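Local coordinates for protein 2,3-dehydroadipyl-CoA hydratase (Escherichia coli, PDB 4FZW) that catalyses the reversible hydration of 2,3-dehydroadipyl-CoA to 3-hydroxyadipyl-CoA in the bacterial breakdown of phenylacetate, at residues B[31-45]-B[83-96]. Numbering follows the deposited sequence.
Sequences NALLMQLVNELEAAA and TRPQLWARLQAFNK
L34, L87 and L91 interlock by knobs-into-holes packing: L34 sits among R84, L87, W88 and L91, while L91 enters the hole formed by L34, L37, V38 and L41. V38 CG2 lies 3.5 Å from L91 CD2, and the L37 side chain crosses that of L91 at about a right angle, its CD2 touching the same methyl. Further along, L41 lays CD2 over the centre of the F94 ring, a CH-pi contact 4.1 Å from the centroid; F94 CG, anti to the backbone N (chi1 177°), carries the ring across to helix 31-45. The two helices run side by side, crossing at 30°, in the crotonase fold, where 31-45 also packs on strand 15-20 and L91 on helix 109-116.

Polar contacts lie beside this apolar seam and at its C-terminal end. R90 grips E42 side-on, NE to OE2 at 2.9 Å and NH2 to OE1 at 3.0 Å, both carboxylate oxygens being met on their syn sides. A methionine in place of R90 would probably leave the E42 carboxylate without its charged mate. A water links E42 OE2 to R90 O. At that end, extended K96 gives NZ to A44 O at 2.8 Å, and also to I50 O.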
loop_
_atom_site.group_PDB
_atom_site.type_symbol
_atom_site.label_atom_id
_atom_site.label_comp_id
_atom_site.label_asym_id
_atom_site.label_seq_id
_atom_site.Cartn_x
_atom_site.Cartn_y
_atom_site.Cartn_z
ATOM N N ASN B 31 -28.703 11.224 -13.367
ATOM C CA ASN B 31 -28.636 11.356 -11.932
ATOM C C ASN B 31 -29.748 10.545 -11.276
ATOM O O ASN B 31 -29.515 9.747 -10.363
ATOM C CB ASN B 31 -28.789 12.819 -11.560
ATOM C CG ASN B 31 -27.718 13.293 -10.611
ATOM O OD1 ASN B 31 -27.329 12.586 -9.680
ATOM N ND2 ASN B 31 -27.227 14.510 -10.844
ATOM N N ALA B 32 -30.970 10.759 -11.749
ATOM C CA ALA B 32 -32.109 10.022 -11.233
ATOM C C ALA B 32 -31.940 8.530 -11.476
ATOM O O ALA B 32 -32.222 7.744 -10.586
ATOM C CB ALA B 32 -33.390 10.528 -11.835
ATOM N N LEU B 33 -31.461 8.141 -12.663
ATOM C CA LEU B 33 -31.293 6.720 -12.996
ATOM C C LEU B 33 -30.229 6.085 -12.099
ATOM O O LEU B 33 -30.461 5.073 -11.424
ATOM C CB LEU B 33 -30.949 6.538 -14.473
ATOM C CG LEU B 33 -30.808 5.107 -15.024
ATOM C CD1 LEU B 33 -31.955 4.206 -14.578
ATOM C CD2 LEU B 33 -30.667 5.106 -16.550
ATOM N N LEU B 34 -29.065 6.709 -12.078
ATOM C CA LEU B 34 -28.044 6.367 -11.107
ATOM C C LEU B 34 -28.593 6.207 -9.682
ATOM O O LEU B 34 -28.305 5.204 -9.019
ATOM C CB LEU B 34 -26.975 7.443 -11.105
ATOM C CG LEU B 34 -25.659 6.948 -10.540
ATOM C CD1 LEU B 34 -25.185 5.784 -11.394
ATOM C CD2 LEU B 34 -24.638 8.071 -10.501
ATOM N N MET B 35 -29.365 7.181 -9.195
ATOM C CA MET B 35 -29.881 7.102 -7.817
ATOM C C MET B 35 -30.875 5.949 -7.646
ATOM O O MET B 35 -30.866 5.266 -6.629
ATOM C CB MET B 35 -30.505 8.432 -7.361
ATOM C CG MET B 35 -31.258 8.355 -6.027
ATOM S SD MET B 35 -30.246 8.357 -4.502
ATOM C CE MET B 35 -29.703 10.070 -4.467
ATOM N N GLN B 36 -31.714 5.729 -8.653
ATOM C CA GLN B 36 -32.618 4.585 -8.675
ATOM C C GLN B 36 -31.848 3.272 -8.534
ATOM O O GLN B 36 -32.154 2.464 -7.651
ATOM C CB GLN B 36 -33.445 4.577 -9.975
ATOM C CG GLN B 36 -34.592 3.585 -9.983
ATOM C CD GLN B 36 -35.548 3.806 -8.821
ATOM O OE1 GLN B 36 -36.092 4.893 -8.649
ATOM N NE2 GLN B 36 -35.759 2.773 -8.024
ATOM N N LEU B 37 -30.865 3.076 -9.419
ATOM C CA LEU B 37 -29.963 1.928 -9.391
ATOM C C LEU B 37 -29.369 1.693 -8.000
ATOM O O LEU B 37 -29.356 0.561 -7.498
ATOM C CB LEU B 37 -28.841 2.125 -10.417
ATOM C CG LEU B 37 -27.889 0.968 -10.709
ATOM C CD1 LEU B 37 -28.637 -0.139 -11.407
ATOM C CD2 LEU B 37 -26.713 1.437 -11.550
ATOM N N VAL B 38 -28.876 2.758 -7.373
ATOM C CA VAL B 38 -28.366 2.645 -6.016
ATOM C C VAL B 38 -29.430 2.128 -5.045
ATOM O O VAL B 38 -29.136 1.319 -4.164
ATOM C CB VAL B 38 -27.811 4.001 -5.479
ATOM C CG1 VAL B 38 -27.664 3.975 -3.961
ATOM C CG2 VAL B 38 -26.496 4.352 -6.155
ATOM N N ASN B 39 -30.661 2.599 -5.182
ATOM C CA ASN B 39 -31.680 2.207 -4.210
ATOM C C ASN B 39 -32.067 0.757 -4.392
ATOM O O ASN B 39 -32.284 0.046 -3.411
ATOM C CB ASN B 39 -32.914 3.130 -4.228
ATOM C CG ASN B 39 -32.589 4.541 -3.767
ATOM O OD1 ASN B 39 -31.687 4.744 -2.960
ATOM N ND2 ASN B 39 -33.313 5.520 -4.290
ATOM N N GLU B 40 -32.134 0.330 -5.653
ATOM C CA GLU B 40 -32.445 -1.052 -6.001
ATOM C C GLU B 40 -31.419 -2.026 -5.399
ATOM O O GLU B 40 -31.782 -2.984 -4.703
ATOM C CB GLU B 40 -32.499 -1.222 -7.528
ATOM C CG GLU B 40 -33.647 -0.507 -8.255
ATOM C CD GLU B 40 -35.015 -0.979 -7.812
ATOM O OE1 GLU B 40 -35.127 -2.038 -7.145
ATOM O OE2 GLU B 40 -35.988 -0.271 -8.135
ATOM N N LEU B 41 -30.137 -1.778 -5.665
ATOM C CA LEU B 41 -29.072 -2.634 -5.142
ATOM C C LEU B 41 -28.948 -2.595 -3.624
ATOM O O LEU B 41 -28.680 -3.619 -2.996
ATOM C CB LEU B 41 -27.730 -2.250 -5.754
ATOM C CG LEU B 41 -27.576 -2.440 -7.250
ATOM C CD1 LEU B 41 -26.221 -1.909 -7.674
ATOM C CD2 LEU B 41 -27.769 -3.924 -7.635
ATOM N N GLU B 42 -29.112 -1.416 -3.029
ATOM C CA GLU B 42 -29.117 -1.350 -1.572
ATOM C C GLU B 42 -30.282 -2.178 -1.020
ATOM O O GLU B 42 -30.075 -3.048 -0.171
ATOM C CB GLU B 42 -29.046 0.095 -1.054
ATOM C CG GLU B 42 -27.621 0.680 -1.262
ATOM C CD GLU B 42 -27.425 2.106 -0.782
ATOM O OE1 GLU B 42 -28.417 2.792 -0.444
ATOM O OE2 GLU B 42 -26.257 2.544 -0.766
ATOM N N ALA B 43 -31.484 -1.983 -1.557
ATOM C CA ALA B 43 -32.625 -2.804 -1.134
ATOM C C ALA B 43 -32.352 -4.299 -1.302
ATOM O O ALA B 43 -32.662 -5.088 -0.417
ATOM C CB ALA B 43 -33.899 -2.396 -1.852
ATOM N N ALA B 44 -31.754 -4.676 -2.430
ATOM C CA ALA B 44 -31.331 -6.061 -2.685
ATOM C C ALA B 44 -30.237 -6.573 -1.735
ATOM O O ALA B 44 -30.169 -7.764 -1.425
ATOM C CB ALA B 44 -30.868 -6.200 -4.129
ATOM N N ALA B 45 -29.376 -5.666 -1.283
ATOM C CA ALA B 45 -28.292 -6.029 -0.371
ATOM C C ALA B 45 -28.810 -6.770 0.866
ATOM O O ALA B 45 -28.142 -7.659 1.396
ATOM C CB ALA B 45 -27.504 -4.796 0.037
ATOM N N THR B 83 -23.089 15.211 -5.875
ATOM C CA THR B 83 -23.612 14.020 -5.207
ATOM C C THR B 83 -23.151 12.714 -5.850
ATOM O O THR B 83 -22.979 11.703 -5.163
ATOM C CB THR B 83 -25.159 14.030 -5.208
ATOM O OG1 THR B 83 -25.648 12.913 -4.456
ATOM C CG2 THR B 83 -25.699 13.959 -6.640
ATOM N N ARG B 84 -22.939 12.753 -7.165
ATOM C CA ARG B 84 -22.699 11.552 -7.978
ATOM C C ARG B 84 -21.610 10.593 -7.480
ATOM O O ARG B 84 -21.804 9.381 -7.485
ATOM C CB ARG B 84 -22.417 11.935 -9.431
ATOM C CG ARG B 84 -23.649 12.007 -10.316
ATOM C CD ARG B 84 -23.275 12.473 -11.709
ATOM N NE ARG B 84 -23.392 11.404 -12.690
ATOM C CZ ARG B 84 -24.535 11.066 -13.274
ATOM N NH1 ARG B 84 -25.649 11.715 -12.959
ATOM N NH2 ARG B 84 -24.567 10.084 -14.163
ATOM N N PRO B 85 -20.455 11.133 -7.062
ATOM C CA PRO B 85 -19.374 10.243 -6.630
ATOM C C PRO B 85 -19.734 9.297 -5.485
ATOM O O PRO B 85 -19.237 8.167 -5.462
ATOM C CB PRO B 85 -18.278 11.223 -6.235
ATOM C CG PRO B 85 -18.467 12.345 -7.237
ATOM C CD PRO B 85 -19.960 12.493 -7.346
ATOM N N GLN B 86 -20.602 9.724 -4.575
ATOM C CA GLN B 86 -20.990 8.884 -3.444
ATOM C C GLN B 86 -22.000 7.822 -3.882
ATOM O O GLN B 86 -22.119 6.775 -3.250
ATOM C CB GLN B 86 -21.594 9.743 -2.326
ATOM C CG GLN B 86 -22.947 10.318 -2.735
ATOM C CD GLN B 86 -23.615 11.156 -1.667
ATOM O OE1 GLN B 86 -22.971 11.647 -0.725
ATOM N NE2 GLN B 86 -24.930 11.332 -1.813
ATOM N N LEU B 87 -22.736 8.092 -4.956
ATOM C CA LEU B 87 -23.629 7.076 -5.540
ATOM C C LEU B 87 -22.805 5.951 -6.163
ATOM O O LEU B 87 -23.085 4.767 -5.955
ATOM C CB LEU B 87 -24.552 7.688 -6.583
ATOM C CG LEU B 87 -25.422 8.866 -6.155
ATOM C CD1 LEU B 87 -26.384 9.237 -7.282
ATOM C CD2 LEU B 87 -26.174 8.522 -4.873
ATOM N N TRP B 88 -21.768 6.329 -6.907
ATOM C CA TRP B 88 -20.805 5.353 -7.429
ATOM C C TRP B 88 -20.199 4.479 -6.317
ATOM O O TRP B 88 -20.091 3.266 -6.484
ATOM C CB TRP B 88 -19.715 6.050 -8.268
ATOM C CG TRP B 88 -20.233 6.533 -9.615
ATOM C CD1 TRP B 88 -20.694 7.783 -9.922
ATOM C CD2 TRP B 88 -20.363 5.754 -10.819
ATOM N NE1 TRP B 88 -21.091 7.834 -11.239
ATOM C CE2 TRP B 88 -20.898 6.603 -11.811
ATOM C CE3 TRP B 88 -20.075 4.418 -11.150
ATOM C CZ2 TRP B 88 -21.155 6.162 -13.120
ATOM C CZ3 TRP B 88 -20.330 3.982 -12.454
ATOM C CH2 TRP B 88 -20.862 4.855 -13.419
ATOM N N ALA B 89 -19.829 5.075 -5.179
ATOM C CA ALA B 89 -19.244 4.286 -4.083
ATOM C C ALA B 89 -20.296 3.431 -3.410
ATOM O O ALA B 89 -19.988 2.369 -2.882
ATOM C CB ALA B 89 -18.530 5.164 -3.045
ATOM N N ARG B 90 -21.543 3.884 -3.423
ATOM C CA ARG B 90 -22.606 3.044 -2.880
ATOM C C ARG B 90 -22.905 1.863 -3.799
ATOM O O ARG B 90 -23.235 0.786 -3.315
ATOM C CB ARG B 90 -23.873 3.849 -2.568
ATOM C CG ARG B 90 -23.748 4.701 -1.313
ATOM C CD ARG B 90 -24.714 5.860 -1.331
ATOM N NE ARG B 90 -26.073 5.428 -1.034
ATOM C CZ ARG B 90 -27.074 6.262 -0.792
ATOM N NH1 ARG B 90 -26.856 7.574 -0.801
ATOM N NH2 ARG B 90 -28.283 5.781 -0.543
ATOM N N LEU B 91 -22.786 2.062 -5.115
ATOM C CA LEU B 91 -22.931 0.953 -6.090
ATOM C C LEU B 91 -21.893 -0.130 -5.843
ATOM O O LEU B 91 -22.222 -1.314 -5.769
ATOM C CB LEU B 91 -22.786 1.425 -7.545
ATOM C CG LEU B 91 -23.768 2.405 -8.177
ATOM C CD1 LEU B 91 -23.315 2.713 -9.593
ATOM C CD2 LEU B 91 -25.178 1.845 -8.160
ATOM N N GLN B 92 -20.640 0.304 -5.717
ATOM C CA GLN B 92 -19.515 -0.583 -5.481
ATOM C C GLN B 92 -19.579 -1.301 -4.138
ATOM O O GLN B 92 -18.933 -2.317 -3.952
ATOM C CB GLN B 92 -18.204 0.197 -5.563
ATOM C CG GLN B 92 -17.082 -0.462 -4.780
ATOM C CD GLN B 92 -15.761 0.206 -4.994
ATOM O OE1 GLN B 92 -14.984 -0.201 -5.875
ATOM N NE2 GLN B 92 -15.479 1.241 -4.185
ATOM N N ALA B 93 -20.354 -0.772 -3.201
ATOM C CA ALA B 93 -20.437 -1.356 -1.873
ATOM C C ALA B 93 -21.481 -2.467 -1.842
ATOM O O ALA B 93 -21.616 -3.192 -0.855
ATOM C CB ALA B 93 -20.744 -0.270 -0.830
ATOM N N PHE B 94 -22.216 -2.611 -2.938
ATOM C CA PHE B 94 -23.142 -3.721 -3.056
ATOM C C PHE B 94 -22.364 -4.998 -2.752
ATOM O O PHE B 94 -21.326 -5.257 -3.349
ATOM C CB PHE B 94 -23.772 -3.758 -4.452
ATOM C CG PHE B 94 -24.707 -4.927 -4.672
ATOM C CD1 PHE B 94 -25.927 -4.996 -4.017
ATOM C CD2 PHE B 94 -24.371 -5.948 -5.538
ATOM C CE1 PHE B 94 -26.793 -6.067 -4.217
ATOM C CE2 PHE B 94 -25.240 -7.030 -5.746
ATOM C CZ PHE B 94 -26.454 -7.083 -5.084
ATOM N N ASN B 95 -22.865 -5.789 -1.810
ATOM C CA ASN B 95 -22.087 -6.882 -1.235
ATOM C C ASN B 95 -22.328 -8.238 -1.916
ATOM O O ASN B 95 -21.675 -9.225 -1.583
ATOM C CB ASN B 95 -22.370 -6.972 0.273
ATOM C CG ASN B 95 -23.816 -7.397 0.580
ATOM O OD1 ASN B 95 -24.715 -7.247 -0.242
ATOM N ND2 ASN B 95 -24.033 -7.924 1.770
ATOM N N LYS B 96 -23.273 -8.282 -2.857
ATOM C CA LYS B 96 -23.579 -9.519 -3.582
ATOM C C LYS B 96 -23.042 -9.525 -5.015
ATOM O O LYS B 96 -22.780 -8.470 -5.591
ATOM C CB LYS B 96 -25.080 -9.803 -3.570
ATOM C CG LYS B 96 -25.646 -10.020 -2.172
ATOM C CD LYS B 96 -27.163 -10.162 -2.202
ATOM C CE LYS B 96 -27.731 -10.037 -0.791
ATOM N NZ LYS B 96 -29.200 -10.312 -0.729
HETATM O O HOH W 1 -24.622 0.702 -0.552
HETATM O O HOH W 2 -29.234 -10.284 2.290
#